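Local structure of OBCA, Oxalate Biosynthetic Component A (Burkholderia glumae, 4NNB) at residues 25-33 against 185-193; 132-140 against 148-159. The protein is a protein of the TIM-barrel clan with a further N-terminal family region, and holds a magnesium ion and an oxaloacetate ion. All coordinates share one frame; numbering follows the deposited sequence.

In the fold
Contacts 1 and 2 lie on the same side of the chain's centre, at about 28 and 21 Å from it, and their own centres are about 17 Å apart. Both segments of contact 2 fall in the sequence between the two segments of contact 1. The two meet directly: T26 OG1 is 2.6 Å from H156 O, and W191 NE1 is 2.8 Å from Y138 OH, probable hydrogen bonds that link the residue before strand 27-29 to strand 155-159, and strand 189-191 to the end of helix 125-137. Neither contact supplies a residue to the magnesium site (H224, H226, E475) or to the rest of the oxaloacetate pocket; both lie in the part of the chain beside the barrel.

Contact 1: 25-33 against 185-193; sequences ATFIPSFLL and ACAAGYWQA
The F27 ring reaches past strand 189-191 to the loop before it, where A187 O lies 3.2 Å from F27 CZ, at the ring edge and near its plane. C186 approaches the same ring obliquely, its SG 4.5 Å from the F27 centroid in a Cys sulfur-aromatic contact. With CG anti to the backbone N (chi1 175°), the F27 ring leans toward the C-terminal end of its strand, opposite which residues 186-189 of the antiparallel partner lie. G189 lies against the turn into helix 30-33, its bare CA 3.4 Å from I28 O and 3.3 Å from S30 OG. On the other face of the sheet, Y190 takes I28 O at its ring edge, and its CE1 meets L33 CD2 at 3.8 Å, the two side chains crossing at about a right angle.

The backbones fix this register. I28 and Y190 form a hydrogen-bonded pair, with I28 N 2.7 Å from Y190 O, and Q192 N adds a bond to T26 O. That T26 oxygen also sits at the edge of the W191 ring, 3.3 Å from W191 CD1. At the far end S30 N, just after the N-cap residue P29, donates to A188 O at 3.0 Å.

Farther out, the Y158 ring stacks on F27, while A46, L49 and I45 of helix 41-51 pack against Y190, I28 and L33. Strand 55-57 pairs with the opposite edge of 189-191, making the latter the central strand of a three-stranded antiparallel sheet backed by a helix.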
loop_
_atom_site.group_PDB
_atom_site.type_symbol
_atom_site.label_atom_id
_atom_site.label_comp_id
_atom_site.label_asym_id
_atom_site.label_seq_id
_atom_site.Cartn_x
_atom_site.Cartn_y
_atom_site.Cartn_z
ATOM N N ALA A 25 -11.724 9.773 -17.389
ATOM C CA ALA A 25 -10.740 10.497 -18.183
ATOM C C ALA A 25 -9.436 10.658 -17.417
ATOM O O ALA A 25 -9.440 10.830 -16.199
ATOM C CB ALA A 25 -11.280 11.851 -18.580
ATOM N N THR A 26 -8.318 10.624 -18.137
ATOM C CA THR A 26 -7.014 10.743 -17.499
ATOM C C THR A 26 -6.259 11.960 -17.996
ATOM O O THR A 26 -5.135 12.223 -17.568
ATOM C CB THR A 26 -6.159 9.482 -17.715
ATOM O OG1 THR A 26 -6.015 9.232 -19.125
ATOM C CG2 THR A 26 -6.815 8.277 -17.046
ATOM N N PHE A 27 -6.888 12.712 -18.893
ATOM C CA PHE A 27 -6.294 13.937 -19.417
ATOM C C PHE A 27 -7.385 14.970 -19.668
ATOM O O PHE A 27 -8.436 14.663 -20.247
ATOM C CB PHE A 27 -5.518 13.652 -20.707
ATOM C CG PHE A 27 -4.968 14.887 -21.388
ATOM C CD1 PHE A 27 -3.910 15.596 -20.831
ATOM C CD2 PHE A 27 -5.497 15.320 -22.595
ATOM C CE1 PHE A 27 -3.400 16.726 -21.457
ATOM C CE2 PHE A 27 -4.991 16.452 -23.230
ATOM C CZ PHE A 27 -3.941 17.153 -22.662
ATOM N N ILE A 28 -7.142 16.188 -19.200
ATOM C CA ILE A 28 -8.062 17.296 -19.410
ATOM C C ILE A 28 -7.300 18.393 -20.118
ATOM O O ILE A 28 -6.423 19.020 -19.530
ATOM C CB ILE A 28 -8.610 17.843 -18.074
ATOM C CG1 ILE A 28 -9.325 16.733 -17.300
ATOM C CG2 ILE A 28 -9.543 19.016 -18.321
ATOM C CD1 ILE A 28 -9.693 17.093 -15.870
ATOM N N PRO A 29 -7.620 18.618 -21.397
ATOM C CA PRO A 29 -6.980 19.666 -22.207
ATOM C C PRO A 29 -7.238 21.083 -21.669
ATOM O O PRO A 29 -8.375 21.417 -21.332
ATOM C CB PRO A 29 -7.630 19.489 -23.586
ATOM C CG PRO A 29 -8.916 18.754 -23.324
ATOM C CD PRO A 29 -8.632 17.861 -22.157
ATOM N N SER A 30 -6.181 21.888 -21.588
ATOM C CA SER A 30 -6.254 23.258 -21.077
ATOM C C SER A 30 -7.340 24.100 -21.739
ATOM O O SER A 30 -8.081 24.816 -21.061
ATOM C CB SER A 30 -4.907 23.962 -21.241
ATOM O OG SER A 30 -4.004 23.591 -20.223
ATOM N N PHE A 31 -7.439 24.007 -23.061
ATOM C CA PHE A 31 -8.361 24.857 -23.802
ATOM C C PHE A 31 -9.817 24.608 -23.424
ATOM O O PHE A 31 -10.646 25.512 -23.509
ATOM C CB PHE A 31 -8.143 24.728 -25.313
ATOM C CG PHE A 31 -8.721 23.484 -25.917
ATOM C CD1 PHE A 31 -7.964 22.326 -26.004
ATOM C CD2 PHE A 31 -10.008 23.483 -26.439
ATOM C CE1 PHE A 31 -8.484 21.181 -26.580
ATOM C CE2 PHE A 31 -10.539 22.341 -27.009
ATOM C CZ PHE A 31 -9.775 21.187 -27.082
ATOM N N LEU A 32 -10.122 23.387 -22.993
ATOM C CA LEU A 32 -11.484 23.045 -22.600
ATOM C C LEU A 32 -11.859 23.600 -21.232
ATOM O O LEU A 32 -12.988 24.029 -21.021
ATOM C CB LEU A 32 -11.704 21.531 -22.641
ATOM C CG LEU A 32 -12.283 21.063 -23.973
ATOM C CD1 LEU A 32 -12.740 19.623 -23.885
ATOM C CD2 LEU A 32 -13.442 21.957 -24.387
ATOM N N LEU A 33 -10.910 23.580 -20.307
ATOM C CA LEU A 33 -11.145 24.083 -18.963
ATOM C C LEU A 33 -11.076 25.599 -19.003
ATOM O O LEU A 33 -11.965 26.300 -18.511
ATOM C CB LEU A 33 -10.078 23.538 -18.016
ATOM C CG LEU A 33 -10.346 23.648 -16.521
ATOM C CD1 LEU A 33 -11.563 22.818 -16.160
ATOM C CD2 LEU A 33 -9.123 23.202 -15.734
ATOM N N ALA A 185 -1.804 12.666 -30.695
ATOM C CA ALA A 185 -1.067 13.795 -30.126
ATOM C C ALA A 185 -1.972 14.750 -29.342
ATOM O O ALA A 185 -3.075 15.072 -29.781
ATOM C CB ALA A 185 -0.337 14.549 -31.235
ATOM N N CYS A 186 -1.496 15.213 -28.189
ATOM C CA CYS A 186 -2.306 16.068 -27.331
ATOM C C CYS A 186 -1.738 17.475 -27.168
ATOM O O CYS A 186 -0.526 17.687 -27.225
ATOM C CB CYS A 186 -2.467 15.437 -25.948
ATOM S SG CYS A 186 -3.538 14.000 -25.917
ATOM N N ALA A 187 -2.632 18.431 -26.938
ATOM C CA ALA A 187 -2.230 19.776 -26.537
ATOM C C ALA A 187 -1.876 19.799 -25.045
ATOM O O ALA A 187 -1.794 18.754 -24.392
ATOM C CB ALA A 187 -3.330 20.771 -26.845
ATOM N N ALA A 188 -1.663 20.994 -24.505
ATOM C CA ALA A 188 -1.272 21.124 -23.106
ATOM C C ALA A 188 -2.468 20.853 -22.213
ATOM O O ALA A 188 -3.611 20.893 -22.670
ATOM C CB ALA A 188 -0.714 22.506 -22.841
ATOM N N GLY A 189 -2.222 20.566 -20.941
ATOM C CA GLY A 189 -3.333 20.364 -20.031
ATOM C C GLY A 189 -3.025 19.714 -18.697
ATOM O O GLY A 189 -1.988 19.970 -18.074
ATOM N N TYR A 190 -3.947 18.863 -18.257
ATOM C CA TYR A 190 -3.857 18.252 -16.941
ATOM C C TYR A 190 -3.962 16.739 -17.068
ATOM O O TYR A 190 -4.813 16.228 -17.789
ATOM C CB TYR A 190 -4.950 18.807 -16.014
ATOM C CG TYR A 190 -4.918 20.317 -15.872
ATOM C CD1 TYR A 190 -5.533 21.139 -16.809
ATOM C CD2 TYR A 190 -4.265 20.919 -14.805
ATOM C CE1 TYR A 190 -5.496 22.519 -16.685
ATOM C CE2 TYR A 190 -4.225 22.294 -14.674
ATOM C CZ TYR A 190 -4.843 23.088 -15.615
ATOM O OH TYR A 190 -4.801 24.459 -15.480
ATOM N N TRP A 191 -3.095 16.040 -16.347
ATOM C CA TRP A 191 -2.973 14.589 -16.439
ATOM C C TRP A 191 -3.143 13.957 -15.072
ATOM O O TRP A 191 -2.589 14.437 -14.080
ATOM C CB TRP A 191 -1.595 14.233 -17.016
ATOM C CG TRP A 191 -1.172 12.793 -16.887
ATOM C CD1 TRP A 191 -1.916 11.683 -17.173
ATOM C CD2 TRP A 191 0.114 12.319 -16.475
ATOM N NE1 TRP A 191 -1.171 10.545 -16.950
ATOM C CE2 TRP A 191 0.081 10.910 -16.525
ATOM C CE3 TRP A 191 1.290 12.948 -16.060
ATOM C CZ2 TRP A 191 1.181 10.121 -16.179
ATOM C CZ3 TRP A 191 2.380 12.164 -15.712
ATOM C CH2 TRP A 191 2.317 10.766 -15.772
ATOM N N GLN A 192 -3.923 12.888 -15.017
ATOM C CA GLN A 192 -4.004 12.084 -13.806
ATOM C C GLN A 192 -3.046 10.910 -13.949
ATOM O O GLN A 192 -3.348 9.924 -14.621
ATOM C CB GLN A 192 -5.430 11.590 -13.570
ATOM C CG GLN A 192 -5.579 10.664 -12.360
ATOM C CD GLN A 192 -4.959 11.242 -11.102
ATOM O OE1 GLN A 192 -3.781 11.015 -10.815
ATOM N NE2 GLN A 192 -5.755 11.990 -10.337
ATOM N N ALA A 193 -1.880 11.030 -13.330
ATOM C CA ALA A 193 -0.870 9.990 -13.415
ATOM C C ALA A 193 -1.307 8.749 -12.647
ATOM O O ALA A 193 -0.944 7.611 -12.993
ATOM C CB ALA A 193 0.439 10.508 -12.868
#

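Contact 2: 132-140 against 148-159; sequences VLQLTTYGW and LLWEHERQHHYL
W140 and H157 meet rim to rim, linked by a hydrogen bond, just beyond a Schellman motif that ends helix 125-137, with G139 as its C-prime residue. W140 NE1 donates to H157 ND1 at 3.0 Å; the acceptor lies in the indole plane, but the donor is tilted 32° from the imidazole plane. Because H157 NE2 is hydrogen-bonded to P22 O, the arrangement is consistent with a neutral imidazole protonated on NE2.

This is the tightly packed part, an aromatic cluster of Y138, W140, W150 and H157. Y138 CB sits over the centre of the H157 ring, 3.8 Å from its centroid, while Q155 CB lies on the opposite face nearer the rim. The Y138 ring itself is nearly parallel to the imidazole, at 20°, but slid so far along that the two barely overlap. W150 CB lies over one face of W140 in a CH-pi contact, 3.9 Å from the centroid of the five-membered ring, and L135 CD1 comes to the rim of the other face. With CG anti to its backbone N (chi1 173°), W150 carries its six-membered ring to the 138-139 carbonyls: CZ3 comes 3.1 Å from Y138 O, obliquely to the ring, while G139 O lies at the ring edge. Along the helix, L135 CD1 meets L148 CD1 at 3.8 Å, and L159 CD2 touches both Q134 CG and L135 CD2.

Toward residues 151-154 the contact thins out into an exposed turn, which W150 NE1 closes by donating to R154 O. H152 still lies against the W150 ring, but two waters bridge G139 O to the turn: both donate to it, and one accepts from E151 N, while the other lies 3.2 Å from H152 NE2.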
loop_
_atom_site.group_PDB
_atom_site.type_symbol
_atom_site.label_atom_id
_atom_site.label_comp_id
_atom_site.label_asym_id
_atom_site.label_seq_id
_atom_site.Cartn_x
_atom_site.Cartn_y
_atom_site.Cartn_z
ATOM N N VAL A 132 4.616 -0.172 -18.799
ATOM C CA VAL A 132 3.840 -1.250 -18.204
ATOM C C VAL A 132 3.155 -0.795 -16.895
ATOM O O VAL A 132 1.970 -1.053 -16.692
ATOM C CB VAL A 132 4.680 -2.534 -17.996
ATOM C CG1 VAL A 132 3.878 -3.572 -17.223
ATOM C CG2 VAL A 132 5.099 -3.126 -19.348
ATOM N N LEU A 133 3.887 -0.095 -16.036
ATOM C CA LEU A 133 3.302 0.395 -14.788
ATOM C C LEU A 133 2.199 1.425 -15.054
ATOM O O LEU A 133 1.151 1.404 -14.411
ATOM C CB LEU A 133 4.389 0.953 -13.855
ATOM C CG LEU A 133 5.316 -0.130 -13.281
ATOM C CD1 LEU A 133 6.617 0.482 -12.761
ATOM C CD2 LEU A 133 4.626 -0.970 -12.172
ATOM N N GLN A 134 2.416 2.312 -16.018
ATOM C CA GLN A 134 1.398 3.310 -16.311
ATOM C C GLN A 134 0.113 2.666 -16.840
ATOM O O GLN A 134 -0.984 2.978 -16.372
ATOM C CB GLN A 134 1.907 4.352 -17.303
ATOM C CG GLN A 134 0.920 5.496 -17.475
ATOM C CD GLN A 134 0.680 6.244 -16.182
ATOM O OE1 GLN A 134 1.558 6.959 -15.694
ATOM N NE2 GLN A 134 -0.508 6.071 -15.609
ATOM N N LEU A 135 0.251 1.774 -17.812
ATOM C CA LEU A 135 -0.918 1.147 -18.422
ATOM C C LEU A 135 -1.628 0.167 -17.481
ATOM O O LEU A 135 -2.852 0.075 -17.497
ATOM C CB LEU A 135 -0.550 0.476 -19.754
ATOM C CG LEU A 135 -0.182 1.432 -20.905
ATOM C CD1 LEU A 135 0.039 0.670 -22.207
ATOM C CD2 LEU A 135 -1.238 2.506 -21.097
ATOM N N THR A 136 -0.876 -0.565 -16.663
ATOM C CA THR A 136 -1.528 -1.443 -15.686
ATOM C C THR A 136 -2.171 -0.649 -14.544
ATOM O O THR A 136 -3.096 -1.148 -13.901
ATOM C CB THR A 136 -0.616 -2.578 -15.138
ATOM O OG1 THR A 136 0.567 -2.025 -14.547
ATOM C CG2 THR A 136 -0.231 -3.556 -16.252
ATOM N N THR A 137 -1.690 0.574 -14.303
ATOM C CA THR A 137 -2.358 1.501 -13.384
ATOM C C THR A 137 -3.708 1.890 -13.979
ATOM O O THR A 137 -4.680 2.110 -13.258
ATOM C CB THR A 137 -1.518 2.781 -13.137
ATOM O OG1 THR A 137 -0.276 2.430 -12.517
ATOM C CG2 THR A 137 -2.255 3.774 -12.232
ATOM N N TYR A 138 -3.760 1.957 -15.307
ATOM C CA TYR A 138 -4.985 2.292 -16.017
ATOM C C TYR A 138 -5.873 1.061 -16.263
ATOM O O TYR A 138 -6.847 1.138 -17.007
ATOM C CB TYR A 138 -4.650 2.957 -17.355
ATOM C CG TYR A 138 -4.155 4.386 -17.272
ATOM C CD1 TYR A 138 -4.308 5.152 -16.120
ATOM C CD2 TYR A 138 -3.524 4.971 -18.366
ATOM C CE1 TYR A 138 -3.851 6.469 -16.077
ATOM C CE2 TYR A 138 -3.069 6.256 -18.331
ATOM C CZ TYR A 138 -3.235 7.007 -17.202
ATOM O OH TYR A 138 -2.768 8.296 -17.205
ATOM N N GLY A 139 -5.523 -0.077 -15.661
ATOM C CA GLY A 139 -6.349 -1.270 -15.750
ATOM C C GLY A 139 -6.079 -2.183 -16.936
ATOM O O GLY A 139 -6.828 -3.140 -17.173
ATOM N N TRP A 140 -5.034 -1.894 -17.706
ATOM C CA TRP A 140 -4.615 -2.848 -18.738
ATOM C C TRP A 140 -4.030 -4.041 -18.009
ATOM O O TRP A 140 -3.539 -3.902 -16.889
ATOM C CB TRP A 140 -3.532 -2.258 -19.644
ATOM C CG TRP A 140 -3.953 -1.116 -20.526
ATOM C CD1 TRP A 140 -4.585 0.035 -20.141
ATOM C CD2 TRP A 140 -3.699 -0.980 -21.938
ATOM N NE1 TRP A 140 -4.760 0.867 -21.232
ATOM C CE2 TRP A 140 -4.227 0.263 -22.342
ATOM C CE3 TRP A 140 -3.091 -1.800 -22.895
ATOM C CZ2 TRP A 140 -4.161 0.710 -23.676
ATOM C CZ3 TRP A 140 -3.024 -1.355 -24.218
ATOM C CH2 TRP A 140 -3.554 -0.113 -24.591
ATOM N N LEU A 148 0.435 -6.494 -23.349
ATOM C CA LEU A 148 -0.524 -5.705 -22.575
ATOM C C LEU A 148 -1.844 -5.613 -23.324
ATOM O O LEU A 148 -1.864 -5.340 -24.529
ATOM C CB LEU A 148 -0.011 -4.300 -22.302
ATOM C CG LEU A 148 1.329 -4.148 -21.600
ATOM C CD1 LEU A 148 1.608 -2.670 -21.335
ATOM C CD2 LEU A 148 1.365 -4.957 -20.311
ATOM N N LEU A 149 -2.945 -5.839 -22.607
ATOM C CA LEU A 149 -4.275 -5.844 -23.210
ATOM C C LEU A 149 -5.225 -4.948 -22.427
ATOM O O LEU A 149 -5.204 -4.949 -21.197
ATOM C CB LEU A 149 -4.833 -7.272 -23.221
ATOM C CG LEU A 149 -3.979 -8.355 -23.891
ATOM C CD1 LEU A 149 -4.731 -9.670 -23.982
ATOM C CD2 LEU A 149 -3.558 -7.905 -25.271
ATOM N N TRP A 150 -6.060 -4.190 -23.131
ATOM C CA TRP A 150 -7.184 -3.509 -22.490
ATOM C C TRP A 150 -8.445 -4.266 -22.871
ATOM O O TRP A 150 -8.781 -4.355 -24.045
ATOM C CB TRP A 150 -7.257 -2.054 -22.943
ATOM C CG TRP A 150 -8.466 -1.281 -22.475
ATOM C CD1 TRP A 150 -9.466 -0.774 -23.256
ATOM C CD2 TRP A 150 -8.781 -0.901 -21.125
ATOM N NE1 TRP A 150 -10.379 -0.105 -22.477
ATOM C CE2 TRP A 150 -9.986 -0.169 -21.169
ATOM C CE3 TRP A 150 -8.167 -1.114 -19.890
ATOM C CZ2 TRP A 150 -10.589 0.353 -20.015
ATOM C CZ3 TRP A 150 -8.767 -0.599 -18.747
ATOM C CH2 TRP A 150 -9.960 0.134 -18.819
ATOM N N GLU A 151 -9.122 -4.840 -21.881
ATOM C CA GLU A 151 -10.248 -5.727 -22.158
ATOM C C GLU A 151 -11.601 -5.065 -21.934
ATOM O O GLU A 151 -12.508 -5.664 -21.356
ATOM C CB GLU A 151 -10.132 -7.000 -21.323
ATOM C CG GLU A 151 -8.826 -7.753 -21.562
ATOM C CD GLU A 151 -8.804 -9.114 -20.897
ATOM O OE1 GLU A 151 -9.187 -9.213 -19.713
ATOM O OE2 GLU A 151 -8.400 -10.090 -21.562
ATOM N N HIS A 152 -11.727 -3.824 -22.388
ATOM C CA HIS A 152 -12.993 -3.110 -22.304
ATOM C C HIS A 152 -13.231 -2.269 -23.553
ATOM O O HIS A 152 -12.307 -1.994 -24.326
ATOM C CB HIS A 152 -13.037 -2.212 -21.062
ATOM C CG HIS A 152 -12.600 -2.894 -19.799
ATOM N ND1 HIS A 152 -13.447 -3.668 -19.038
ATOM C CD2 HIS A 152 -11.402 -2.908 -19.164
ATOM C CE1 HIS A 152 -12.791 -4.130 -17.984
ATOM N NE2 HIS A 152 -11.551 -3.683 -18.039
ATOM N N GLU A 153 -14.479 -1.854 -23.734
ATOM C CA GLU A 153 -14.875 -1.066 -24.897
ATOM C C GLU A 153 -14.353 0.367 -24.820
ATOM O O GLU A 153 -13.499 0.763 -25.615
ATOM C CB GLU A 153 -16.398 -1.069 -25.043
ATOM C CG GLU A 153 -17.122 -1.983 -24.052
ATOM C CD GLU A 153 -17.198 -1.402 -22.647
ATOM O OE1 GLU A 153 -17.360 -0.167 -22.517
ATOM O OE2 GLU A 153 -17.091 -2.186 -21.675
ATOM N N ARG A 154 -14.846 1.128 -23.847
ATOM C CA ARG A 154 -14.458 2.530 -23.680
ATOM C C ARG A 154 -13.158 2.703 -22.895
ATOM O O ARG A 154 -12.776 1.830 -22.119
ATOM C CB ARG A 154 -15.571 3.294 -22.960
ATOM C CG ARG A 154 -16.974 2.995 -23.472
ATOM C CD ARG A 154 -18.026 3.701 -22.619
ATOM N NE ARG A 154 -19.382 3.424 -23.081
ATOM C CZ ARG A 154 -20.040 4.182 -23.952
ATOM N NH1 ARG A 154 -19.465 5.269 -24.454
ATOM N NH2 ARG A 154 -21.272 3.856 -24.320
ATOM N N GLN A 155 -12.496 3.842 -23.096
ATOM C CA GLN A 155 -11.299 4.206 -22.340
ATOM C C GLN A 155 -10.863 5.619 -22.703
ATOM O O GLN A 155 -11.188 6.135 -23.776
ATOM C CB GLN A 155 -10.134 3.241 -22.626
ATOM C CG GLN A 155 -9.472 3.485 -23.974
ATOM C CD GLN A 155 -8.587 2.344 -24.432
ATOM O OE1 GLN A 155 -8.853 1.713 -25.456
ATOM N NE2 GLN A 155 -7.521 2.085 -23.686
ATOM N N HIS A 156 -10.109 6.231 -21.801
ATOM C CA HIS A 156 -9.556 7.544 -22.026
ATOM C C HIS A 156 -8.207 7.547 -21.335
ATOM O O HIS A 156 -8.076 8.020 -20.199
ATOM C CB HIS A 156 -10.478 8.603 -21.425
ATOM C CG HIS A 156 -10.169 9.992 -21.875
ATOM N ND1 HIS A 156 -9.237 10.786 -21.249
ATOM C CD2 HIS A 156 -10.667 10.722 -22.902
ATOM C CE1 HIS A 156 -9.171 11.954 -21.871
ATOM N NE2 HIS A 156 -10.023 11.936 -22.877
ATOM N N HIS A 157 -7.205 7.006 -22.022
ATOM C CA HIS A 157 -5.910 6.739 -21.407
ATOM C C HIS A 157 -4.785 7.555 -22.035
ATOM O O HIS A 157 -4.546 7.477 -23.247
ATOM C CB HIS A 157 -5.601 5.237 -21.452
ATOM C CG HIS A 157 -6.522 4.414 -20.604
ATOM N ND1 HIS A 157 -6.699 3.061 -20.790
ATOM C CD2 HIS A 157 -7.310 4.759 -19.558
ATOM C CE1 HIS A 157 -7.565 2.608 -19.900
ATOM N NE2 HIS A 157 -7.951 3.617 -19.141
ATOM N N TYR A 158 -4.096 8.320 -21.187
ATOM C CA TYR A 158 -3.110 9.310 -21.622
ATOM C C TYR A 158 -1.681 9.006 -21.144
ATOM O O TYR A 158 -1.462 8.620 -19.997
ATOM C CB TYR A 158 -3.557 10.694 -21.128
ATOM C CG TYR A 158 -2.581 11.835 -21.346
ATOM C CD1 TYR A 158 -1.620 12.149 -20.394
ATOM C CD2 TYR A 158 -2.646 12.618 -22.490
ATOM C CE1 TYR A 158 -0.742 13.199 -20.584
ATOM C CE2 TYR A 158 -1.772 13.670 -22.695
ATOM C CZ TYR A 158 -0.824 13.957 -21.740
ATOM O OH TYR A 158 0.045 15.008 -21.942
ATOM N N LEU A 159 -0.713 9.199 -22.034
ATOM C CA LEU A 159 0.702 9.116 -21.682
ATOM C C LEU A 159 1.309 10.528 -21.803
ATOM O O LEU A 159 1.081 11.205 -22.798
ATOM C CB LEU A 159 1.415 8.136 -22.617
ATOM C CG LEU A 159 0.827 6.721 -22.657
ATOM C CD1 LEU A 159 1.567 5.822 -23.642
ATOM C CD2 LEU A 159 0.812 6.093 -21.261
HETATM O O HOH W 1 -8.154 -4.710 -19.087
HETATM O O HOH W 2 -9.302 -3.653 -15.829
#